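Long-range contacts in tyrocidine synthase 2 (Brevibacillus parabrevis, PDB 6TA8), which belongs to the multidomain synthases that carry condensation domains, one of which makes up the modelled chain: residues V30-Q41 with I97-T105; L208-L218 with I362-Q372. All blocks are in the same frame, centred on the assembly; numbering follows the deposited sequence.

Both contacts lie within one condensation domain, their centres about 21 Å apart, and they follow one another along the chain, contact 1 closing before contact 2 opens. Contact 1 is an edge of a small antiparallel sheet, where strand 33-35 joins strand 98-101; contact 2 packs the end of helix 201-212 and the turn after it against the last part of helix 359-365 and the chain that follows. They meet at P39, the first residue of helix 39-46, which touches L208, T365 and L366. P39 thus packs against both partners of contact 2, joining the small sheet to helix 201-212 and to the region between strands 325-332 and 383-390.

Contact 1. Residues V30-Q41 with I97-T105; sequences VVEGEIALTPIQ and IKQINRGLT
G33 and N101 form a hydrogen-bonded antiparallel pair: G33 N gives to N101 O, and N101 N returns a bond to G33 O at 2.8 Å. E34 and I100 follow as a non-hydrogen-bonded pair, after which I35 N reaches Q99 O along a nearly straight bond (3.0 Å, 173°). On the side of E34 and I100, E34 crosses K98 at about a right angle; its OE1 lies 3.1 Å from K98 CE and 3.9 Å from K98 NZ, a long salt bridge in which the carboxylate is nearer to CE than to the ammonium nitrogen. The side chains of I35, Q99 and N101 lie on the reverse side, where I35 CD1 packs 3.7 Å from N101 CB.

Q99 CG sits between the backbone N and the carbonyl carbon (chi1 59°), which carries the amide toward A36, where NE2 makes a weak, bent bond to A36 O. L37 CD2 lies against Q99 CG, 3.9 Å away. Beyond it the Q41 amide stands almost perpendicular to that of Q99, the planes 82° apart. Q41 OE1 accepts from T38 N at 2.9 Å, its NE2 is held by L165 O, and T38 and Q41 form a capping box at the start of helix 39-46. At the far end V30 CG2 meets L104 CD1 at 3.6 Å, and the E32 side chain runs alongside G103.

The contact adds the short strand 33-35 as an outer strand of a three-stranded sheet of the condensation domain. Strand 98-101 is its middle, bonded on the other flank to strand 88-91, whose Y90 touches Q99 and Q41. N101 ND2 is held by D84 O, just before that strand. Helix 201-212 packs against the 30-41 segment, with K202 on V31 and F201 on T38 and Q41, while F45 of helix 39-46 touches L37 and I97.

Contact 2. Residues L208-L218 with I362-Q372; sequences LQKYADSDELL and ILRTLTTSQLQ
D213 and T368 clasp each other across the contact. T368 N donates to D213 OD1 on its syn lone pair, 3.0 Å away, and T368 OG1 donates to the same oxygen from above the carboxylate plane, so two bonds from one residue grip one atom. Q209 completes the polar cluster. Its NE2 gives one bond to L366 O (3.1 Å, 158°) and another to D213 OD2, which it meets from above the carboxylate plane. Both partners lie close to the amide plane of Q209, which should fix the rotation of the amide about its last torsion. The chain of Q209 leaves the helix with CG anti to the backbone N and then bends at chi2 (61°), which brings the amide back over L366.

Inward from this cluster the contact turns apolar. A212 CB touches both I362 CG2 and L366 CB, at 3.6 Å from each. L208 CD1 reaches I362 CD1 at 3.8 Å, and its CG rests against L366 CD1. L217 CD2 touches the same I362 CG2, while L217 and L363 slide past each other in opposite directions, L217 CG to L363 CD2 at 3.7 Å. Farther along, L218 CD2 abuts L371 CD1 at 3.4 Å.

Behind these, around the weakly bonded turn at I362-T367, I362 O accepts from L366 N and from T367 OG1, which approach from opposite faces of its carbonyl plane. On the partner segment, S214 OG bonds to Y211 O just beyond helix 201-212, and E216 is tied to K355 and Q311.

Helices 201-212 and 359-365 thus meet through their C-terminal parts, joining pieces of the domain 144 residues apart. Helix 39-46 adds P39 against L208, I362 and L366, and helix 221-229 brings W224 to L363 and V221 to L371.

Contact 1. Residues V30-Q41 with I97-T105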
loop_
_atom_site.group_PDB
_atom_site.type_symbol
_atom_site.label_atom_id
_atom_site.label_comp_id
_atom_site.label_asym_id
_atom_site.label_seq_id
_atom_site.Cartn_x
_atom_site.Cartn_y
_atom_site.Cartn_z
ATOM N N VAL A 30 20.199 0.528 -18.448
ATOM C CA VAL A 30 19.791 -0.583 -17.598
ATOM C C VAL A 30 20.598 -0.513 -16.310
ATOM O O VAL A 30 21.834 -0.558 -16.337
ATOM C CB VAL A 30 19.984 -1.932 -18.308
ATOM C CG1 VAL A 30 19.979 -3.073 -17.303
ATOM C CG2 VAL A 30 18.899 -2.132 -19.354
ATOM N N VAL A 31 19.903 -0.399 -15.182
ATOM C CA VAL A 31 20.542 -0.232 -13.883
ATOM C C VAL A 31 20.848 -1.603 -13.297
ATOM O O VAL A 31 20.001 -2.504 -13.322
ATOM C CB VAL A 31 19.651 0.588 -12.936
ATOM C CG1 VAL A 31 20.464 1.111 -11.763
ATOM C CG2 VAL A 31 18.993 1.736 -13.688
ATOM N N GLU A 32 22.062 -1.763 -12.772
ATOM C CA GLU A 32 22.491 -3.011 -12.161
ATOM C C GLU A 32 23.272 -2.709 -10.890
ATOM O O GLU A 32 23.712 -1.579 -10.662
ATOM C CB GLU A 32 23.353 -3.851 -13.118
ATOM C CG GLU A 32 22.744 -4.073 -14.495
ATOM C CD GLU A 32 23.685 -4.795 -15.441
ATOM O OE1 GLU A 32 24.154 -5.897 -15.089
ATOM O OE2 GLU A 32 23.955 -4.257 -16.535
ATOM N N GLY A 33 23.436 -3.731 -10.060
ATOM C CA GLY A 33 24.268 -3.650 -8.876
ATOM C C GLY A 33 23.449 -3.687 -7.595
ATOM O O GLY A 33 22.220 -3.771 -7.601
ATOM N N GLU A 34 24.176 -3.616 -6.482
ATOM C CA GLU A 34 23.554 -3.665 -5.166
ATOM C C GLU A 34 22.852 -2.349 -4.849
ATOM O O GLU A 34 23.328 -1.269 -5.209
ATOM C CB GLU A 34 24.604 -3.969 -4.096
ATOM C CG GLU A 34 24.201 -3.567 -2.684
ATOM C CD GLU A 34 24.823 -4.442 -1.616
ATOM O OE1 GLU A 34 25.776 -5.185 -1.934
ATOM O OE2 GLU A 34 24.358 -4.387 -0.459
ATOM N N ILE A 35 21.705 -2.449 -4.179
ATOM C CA ILE A 35 20.966 -1.296 -3.680
ATOM C C ILE A 35 20.838 -1.428 -2.168
ATOM O O ILE A 35 20.790 -2.536 -1.625
ATOM C CB ILE A 35 19.575 -1.177 -4.342
ATOM C CG1 ILE A 35 19.682 -1.399 -5.850
ATOM C CG2 ILE A 35 18.947 0.175 -4.044
ATOM C CD1 ILE A 35 18.364 -1.272 -6.580
ATOM N N ALA A 36 20.798 -0.286 -1.488
ATOM C CA ALA A 36 20.604 -0.274 -0.045
ATOM C C ALA A 36 19.131 -0.465 0.296
ATOM O O ALA A 36 18.238 -0.089 -0.469
ATOM C CB ALA A 36 21.118 1.032 0.557
ATOM N N LEU A 37 18.883 -1.056 1.462
ATOM C CA LEU A 37 17.522 -1.336 1.902
ATOM C C LEU A 37 16.868 -0.054 2.403
ATOM O O LEU A 37 17.401 0.617 3.294
ATOM C CB LEU A 37 17.524 -2.403 2.995
ATOM C CG LEU A 37 17.864 -3.838 2.583
ATOM C CD1 LEU A 37 17.992 -4.728 3.809
ATOM C CD2 LEU A 37 16.818 -4.389 1.627
ATOM N N THR A 38 15.714 0.285 1.832
ATOM C CA THR A 38 14.952 1.431 2.290
ATOM C C THR A 38 14.303 1.119 3.640
ATOM O O THR A 38 14.216 -0.046 4.037
ATOM C CB THR A 38 13.894 1.809 1.253
ATOM O OG1 THR A 38 12.994 0.713 1.057
ATOM C CG2 THR A 38 14.553 2.161 -0.070
ATOM N N PRO A 39 13.861 2.148 4.377
ATOM C CA PRO A 39 13.247 1.883 5.693
ATOM C C PRO A 39 12.078 0.914 5.646
ATOM O O PRO A 39 11.969 0.046 6.522
ATOM C CB PRO A 39 12.807 3.280 6.153
ATOM C CG PRO A 39 13.761 4.200 5.492
ATOM C CD PRO A 39 14.065 3.590 4.151
ATOM N N ILE A 40 11.195 1.036 4.653
ATOM C CA ILE A 40 10.062 0.121 4.570
ATOM C C ILE A 40 10.532 -1.277 4.186
ATOM O O ILE A 40 9.874 -2.273 4.513
ATOM C CB ILE A 40 9.006 0.664 3.589
ATOM C CG1 ILE A 40 7.690 -0.103 3.736
ATOM C CG2 ILE A 40 9.513 0.604 2.154
ATOM C CD1 ILE A 40 7.129 -0.096 5.142
ATOM N N GLN A 41 11.674 -1.382 3.505
ATOM C CA GLN A 41 12.249 -2.689 3.217
ATOM C C GLN A 41 12.917 -3.281 4.450
ATOM O O GLN A 41 12.816 -4.489 4.694
ATOM C CB GLN A 41 13.244 -2.581 2.062
ATOM C CG GLN A 41 12.588 -2.417 0.700
ATOM C CD GLN A 41 13.590 -2.122 -0.396
ATOM O OE1 GLN A 41 14.665 -1.578 -0.140
ATOM N NE2 GLN A 41 13.243 -2.478 -1.627
ATOM N N ILE A 97 20.932 -9.261 4.757
ATOM C CA ILE A 97 20.162 -9.305 3.519
ATOM C C ILE A 97 20.772 -8.327 2.528
ATOM O O ILE A 97 21.103 -7.188 2.880
ATOM C CB ILE A 97 18.677 -8.984 3.776
ATOM C CG1 ILE A 97 18.064 -10.016 4.728
ATOM C CG2 ILE A 97 17.901 -8.944 2.467
ATOM C CD1 ILE A 97 18.020 -9.574 6.178
ATOM N N LYS A 98 20.927 -8.775 1.284
ATOM C CA LYS A 98 21.525 -7.977 0.220
ATOM C C LYS A 98 20.617 -8.035 -0.998
ATOM O O LYS A 98 20.394 -9.115 -1.554
ATOM C CB LYS A 98 22.929 -8.490 -0.120
ATOM C CG LYS A 98 23.523 -7.931 -1.402
ATOM C CD LYS A 98 24.874 -8.575 -1.693
ATOM C CE LYS A 98 25.459 -8.089 -3.009
ATOM N NZ LYS A 98 26.798 -8.683 -3.281
ATOM N N GLN A 99 20.083 -6.884 -1.402
ATOM C CA GLN A 99 19.249 -6.793 -2.593
ATOM C C GLN A 99 20.084 -6.289 -3.761
ATOM O O GLN A 99 20.804 -5.292 -3.635
ATOM C CB GLN A 99 18.035 -5.887 -2.363
ATOM C CG GLN A 99 18.346 -4.453 -1.968
ATOM C CD GLN A 99 17.195 -3.498 -2.255
ATOM O OE1 GLN A 99 16.157 -3.894 -2.785
ATOM N NE2 GLN A 99 17.381 -2.231 -1.908
ATOM N N ILE A 100 20.003 -6.991 -4.888
ATOM C CA ILE A 100 20.751 -6.653 -6.092
ATOM C C ILE A 100 19.763 -6.444 -7.229
ATOM O O ILE A 100 18.902 -7.297 -7.475
ATOM C CB ILE A 100 21.770 -7.744 -6.465
ATOM C CG1 ILE A 100 22.495 -8.264 -5.224
ATOM C CG2 ILE A 100 22.769 -7.209 -7.480
ATOM C CD1 ILE A 100 23.373 -9.462 -5.506
ATOM N N ASN A 101 19.890 -5.315 -7.920
ATOM C CA ASN A 101 19.128 -5.074 -9.138
ATOM C C ASN A 101 19.839 -5.780 -10.287
ATOM O O ASN A 101 20.891 -5.326 -10.747
ATOM C CB ASN A 101 18.995 -3.578 -9.404
ATOM C CG ASN A 101 17.738 -3.234 -10.180
ATOM O OD1 ASN A 101 17.112 -2.201 -9.943
ATOM N ND2 ASN A 101 17.362 -4.102 -11.113
ATOM N N ARG A 102 19.278 -6.894 -10.740
ATOM C CA ARG A 102 19.901 -7.650 -11.813
ATOM C C ARG A 102 19.697 -6.948 -13.153
ATOM O O ARG A 102 18.823 -6.091 -13.316
ATOM C CB ARG A 102 19.335 -9.070 -11.869
ATOM C CG ARG A 102 19.705 -9.932 -10.669
ATOM C CD ARG A 102 20.283 -11.269 -11.105
ATOM N NE ARG A 102 20.399 -12.208 -9.993
ATOM C CZ ARG A 102 21.455 -12.292 -9.190
ATOM N NH1 ARG A 102 22.496 -11.491 -9.372
ATOM N NH2 ARG A 102 21.472 -13.179 -8.204
ATOM N N GLY A 103 20.530 -7.320 -14.118
ATOM C CA GLY A 103 20.450 -6.795 -15.465
ATOM C C GLY A 103 19.449 -7.545 -16.315
ATOM O O GLY A 103 18.488 -8.137 -15.813
ATOM N N LEU A 104 19.677 -7.522 -17.627
ATOM C CA LEU A 104 18.827 -8.217 -18.593
ATOM C C LEU A 104 19.381 -9.593 -18.944
ATOM O O LEU A 104 19.305 -10.028 -20.096
ATOM C CB LEU A 104 18.656 -7.373 -19.852
ATOM C CG LEU A 104 18.303 -5.895 -19.674
ATOM C CD1 LEU A 104 18.058 -5.244 -21.027
ATOM C CD2 LEU A 104 17.091 -5.729 -18.769
ATOM N N THR A 105 19.943 -10.299 -17.964
ATOM C CA THR A 105 20.561 -11.598 -18.202
ATOM C C THR A 105 19.678 -12.770 -17.803
ATOM O O THR A 105 19.724 -13.815 -18.459
ATOM C CB THR A 105 21.887 -11.702 -17.442
ATOM O OG1 THR A 105 21.635 -11.657 -16.033
ATOM C CG2 THR A 105 22.808 -10.553 -17.823
#

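Contact 2. Residues L208-L218 with I362-Q372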
loop_
_atom_site.group_PDB
_atom_site.type_symbol
_atom_site.label_atom_id
_atom_site.label_comp_id
_atom_site.label_asym_id
_atom_site.label_seq_id
_atom_site.Cartn_x
_atom_site.Cartn_y
_atom_site.Cartn_z
ATOM N N LEU A 208 18.567 8.560 -0.479
ATOM C CA LEU A 208 17.855 8.467 0.791
ATOM C C LEU A 208 18.815 8.409 1.973
ATOM O O LEU A 208 18.487 8.904 3.058
ATOM C CB LEU A 208 16.940 7.243 0.787
ATOM C CG LEU A 208 15.765 7.243 1.764
ATOM C CD1 LEU A 208 14.864 8.443 1.532
ATOM C CD2 LEU A 208 14.979 5.954 1.625
ATOM N N GLN A 209 19.996 7.818 1.786
ATOM C CA GLN A 209 20.971 7.767 2.872
ATOM C C GLN A 209 21.634 9.123 3.079
ATOM O O GLN A 209 21.925 9.510 4.217
ATOM C CB GLN A 209 22.016 6.688 2.587
ATOM C CG GLN A 209 23.073 6.542 3.673
ATOM C CD GLN A 209 22.484 6.165 5.019
ATOM O OE1 GLN A 209 21.636 5.276 5.114
ATOM N NE2 GLN A 209 22.932 6.840 6.069
ATOM N N LYS A 210 21.880 9.860 1.993
ATOM C CA LYS A 210 22.433 11.204 2.122
ATOM C C LYS A 210 21.449 12.135 2.818
ATOM O O LYS A 210 21.835 12.910 3.702
ATOM C CB LYS A 210 22.811 11.752 0.747
ATOM C CG LYS A 210 23.929 10.989 0.056
ATOM C CD LYS A 210 24.155 11.506 -1.355
ATOM C CE LYS A 210 25.305 10.783 -2.034
ATOM N NZ LYS A 210 25.471 11.213 -3.449
ATOM N N TYR A 211 20.172 12.073 2.434
ATOM C CA TYR A 211 19.151 12.855 3.120
ATOM C C TYR A 211 18.957 12.380 4.554
ATOM O O TYR A 211 18.533 13.162 5.413
ATOM C CB TYR A 211 17.834 12.782 2.344
ATOM C CG TYR A 211 16.670 13.467 3.022
ATOM C CD1 TYR A 211 16.538 14.849 2.994
ATOM C CD2 TYR A 211 15.697 12.730 3.683
ATOM C CE1 TYR A 211 15.473 15.478 3.611
ATOM C CE2 TYR A 211 14.628 13.349 4.303
ATOM C CZ TYR A 211 14.521 14.723 4.263
ATOM O OH TYR A 211 13.458 15.342 4.878
ATOM N N ALA A 212 19.262 11.110 4.832
ATOM C CA ALA A 212 19.159 10.602 6.195
ATOM C C ALA A 212 20.165 11.280 7.115
ATOM O O ALA A 212 19.851 11.591 8.269
ATOM C CB ALA A 212 19.360 9.087 6.209
ATOM N N ASP A 213 21.379 11.517 6.621
ATOM C CA ASP A 213 22.427 12.169 7.394
ATOM C C ASP A 213 22.485 13.669 7.150
ATOM O O ASP A 213 23.403 14.333 7.644
ATOM C CB ASP A 213 23.782 11.530 7.085
ATOM C CG ASP A 213 23.899 10.125 7.640
ATOM O OD1 ASP A 213 23.437 9.897 8.778
ATOM O OD2 ASP A 213 24.450 9.249 6.941
ATOM N N SER A 214 21.534 14.219 6.399
ATOM C CA SER A 214 21.473 15.657 6.207
ATOM C C SER A 214 20.995 16.338 7.488
ATOM O O SER A 214 20.596 15.692 8.461
ATOM C CB SER A 214 20.551 16.005 5.039
ATOM O OG SER A 214 19.197 15.736 5.360
ATOM N N ASP A 215 21.041 17.669 7.480
ATOM C CA ASP A 215 20.642 18.456 8.637
ATOM C C ASP A 215 19.226 19.006 8.529
ATOM O O ASP A 215 18.689 19.483 9.534
ATOM C CB ASP A 215 21.632 19.607 8.858
ATOM C CG ASP A 215 23.070 19.130 8.912
ATOM O OD1 ASP A 215 23.985 19.966 8.766
ATOM O OD2 ASP A 215 23.283 17.912 9.098
ATOM N N GLU A 216 18.614 18.956 7.344
ATOM C CA GLU A 216 17.198 19.289 7.237
ATOM C C GLU A 216 16.348 18.283 8.003
ATOM O O GLU A 216 15.363 18.654 8.653
ATOM C CB GLU A 216 16.778 19.341 5.768
ATOM C CG GLU A 216 15.276 19.452 5.553
ATOM C CD GLU A 216 14.876 19.261 4.103
ATOM O OE1 GLU A 216 15.773 19.074 3.254
ATOM O OE2 GLU A 216 13.661 19.297 3.812
ATOM N N LEU A 217 16.722 17.003 7.944
ATOM C CA LEU A 217 16.003 15.979 8.693
ATOM C C LEU A 217 16.218 16.127 10.194
ATOM O O LEU A 217 15.315 15.824 10.981
ATOM C CB LEU A 217 16.439 14.590 8.223
ATOM C CG LEU A 217 15.813 13.379 8.916
ATOM C CD1 LEU A 217 14.298 13.426 8.808
ATOM C CD2 LEU A 217 16.356 12.088 8.327
ATOM N N LEU A 218 17.398 16.596 10.607
ATOM C CA LEU A 218 17.673 16.790 12.026
ATOM C C LEU A 218 16.782 17.857 12.648
ATOM O O LEU A 218 16.624 17.879 13.874
ATOM C CB LEU A 218 19.145 17.155 12.225
ATOM C CG LEU A 218 20.120 15.980 12.267
ATOM C CD1 LEU A 218 21.531 16.432 11.927
ATOM C CD2 LEU A 218 20.082 15.332 13.635
ATOM N N ILE A 362 12.989 7.045 8.659
ATOM C CA ILE A 362 14.355 7.309 8.216
ATOM C C ILE A 362 15.249 7.584 9.415
ATOM O O ILE A 362 16.432 7.223 9.417
ATOM C CB ILE A 362 14.381 8.477 7.211
ATOM C CG1 ILE A 362 13.491 8.174 6.007
ATOM C CG2 ILE A 362 15.797 8.756 6.741
ATOM C CD1 ILE A 362 13.508 9.264 4.956
ATOM N N LEU A 363 14.698 8.207 10.458
ATOM C CA LEU A 363 15.482 8.546 11.638
ATOM C C LEU A 363 15.809 7.331 12.498
ATOM O O LEU A 363 16.778 7.375 13.262
ATOM C CB LEU A 363 14.741 9.590 12.479
ATOM C CG LEU A 363 14.786 11.038 11.984
ATOM C CD1 LEU A 363 13.737 11.884 12.693
ATOM C CD2 LEU A 363 16.174 11.632 12.171
ATOM N N ARG A 364 15.031 6.252 12.396
ATOM C CA ARG A 364 15.264 5.065 13.210
ATOM C C ARG A 364 15.914 3.922 12.445
ATOM O O ARG A 364 16.284 2.919 13.064
ATOM C CB ARG A 364 13.948 4.570 13.827
ATOM C CG ARG A 364 12.891 4.174 12.817
ATOM C CD ARG A 364 11.732 3.451 13.483
ATOM N NE ARG A 364 12.134 2.167 14.049
ATOM C CZ ARG A 364 12.090 1.014 13.389
ATOM N NH1 ARG A 364 11.669 0.980 12.133
ATOM N NH2 ARG A 364 12.473 -0.108 13.984
ATOM N N THR A 365 16.068 4.041 11.129
ATOM C CA THR A 365 16.629 2.966 10.322
ATOM C C THR A 365 17.854 3.365 9.515
ATOM O O THR A 365 18.669 2.496 9.198
ATOM C CB THR A 365 15.570 2.410 9.356
ATOM O OG1 THR A 365 14.909 3.493 8.692
ATOM C CG2 THR A 365 14.543 1.579 10.109
ATOM N N LEU A 366 18.013 4.647 9.176
ATOM C CA LEU A 366 19.097 5.081 8.307
ATOM C C LEU A 366 20.010 6.139 8.909
ATOM O O LEU A 366 21.166 6.234 8.484
ATOM C CB LEU A 366 18.537 5.625 6.982
ATOM C CG LEU A 366 17.631 4.700 6.168
ATOM C CD1 LEU A 366 17.209 5.383 4.878
ATOM C CD2 LEU A 366 18.326 3.377 5.880
ATOM N N THR A 367 19.535 6.933 9.866
ATOM C CA THR A 367 20.345 8.016 10.409
ATOM C C THR A 367 21.517 7.460 11.210
ATOM O O THR A 367 21.337 6.617 12.093
ATOM C CB THR A 367 19.491 8.931 11.285
ATOM O OG1 THR A 367 18.432 9.492 10.500
ATOM C CG2 THR A 367 20.334 10.059 11.861
ATOM N N THR A 368 22.720 7.942 10.901
ATOM C CA THR A 368 23.959 7.452 11.502
ATOM C C THR A 368 24.486 8.387 12.585
ATOM O O THR A 368 25.686 8.665 12.638
ATOM C CB THR A 368 25.021 7.246 10.425
ATOM O OG1 THR A 368 25.656 8.498 10.135
ATOM C CG2 THR A 368 24.392 6.699 9.153
ATOM N N SER A 369 23.618 8.886 13.463
ATOM C CA SER A 369 24.059 9.798 14.508
ATOM C C SER A 369 23.069 9.760 15.662
ATOM O O SER A 369 21.857 9.704 15.445
ATOM C CB SER A 369 24.196 11.231 13.979
ATOM O OG SER A 369 22.944 11.739 13.550
ATOM N N GLN A 370 23.597 9.789 16.884
ATOM C CA GLN A 370 22.759 9.899 18.072
ATOM C C GLN A 370 22.157 11.297 18.118
ATOM O O GLN A 370 22.873 12.286 18.304
ATOM C CB GLN A 370 23.576 9.607 19.328
ATOM C CG GLN A 370 23.743 8.124 19.630
ATOM C CD GLN A 370 22.755 7.623 20.667
ATOM O OE1 GLN A 370 22.441 8.321 21.630
ATOM N NE2 GLN A 370 22.259 6.404 20.474
ATOM N N LEU A 371 20.841 11.381 17.944
ATOM C CA LEU A 371 20.176 12.671 17.825
ATOM C C LEU A 371 20.209 13.416 19.155
ATOM O O LEU A 371 19.980 12.830 20.217
ATOM C CB LEU A 371 18.734 12.479 17.354
ATOM C CG LEU A 371 18.528 11.850 15.967
ATOM C CD1 LEU A 371 19.620 12.280 14.994
ATOM C CD2 LEU A 371 18.436 10.326 16.034
ATOM N N GLN A 372 20.500 14.716 19.088
ATOM C CA GLN A 372 20.692 15.510 20.300
ATOM C C GLN A 372 19.510 15.449 21.261
ATOM O O GLN A 372 19.749 15.329 22.475
ATOM C CB GLN A 372 21.025 16.960 19.915
ATOM C CG GLN A 372 22.227 17.094 18.991
ATOM C CD GLN A 372 21.928 17.924 17.756
ATOM O OE1 GLN A 372 21.136 18.866 17.803
ATOM N NE2 GLN A 372 22.563 17.578 16.642
#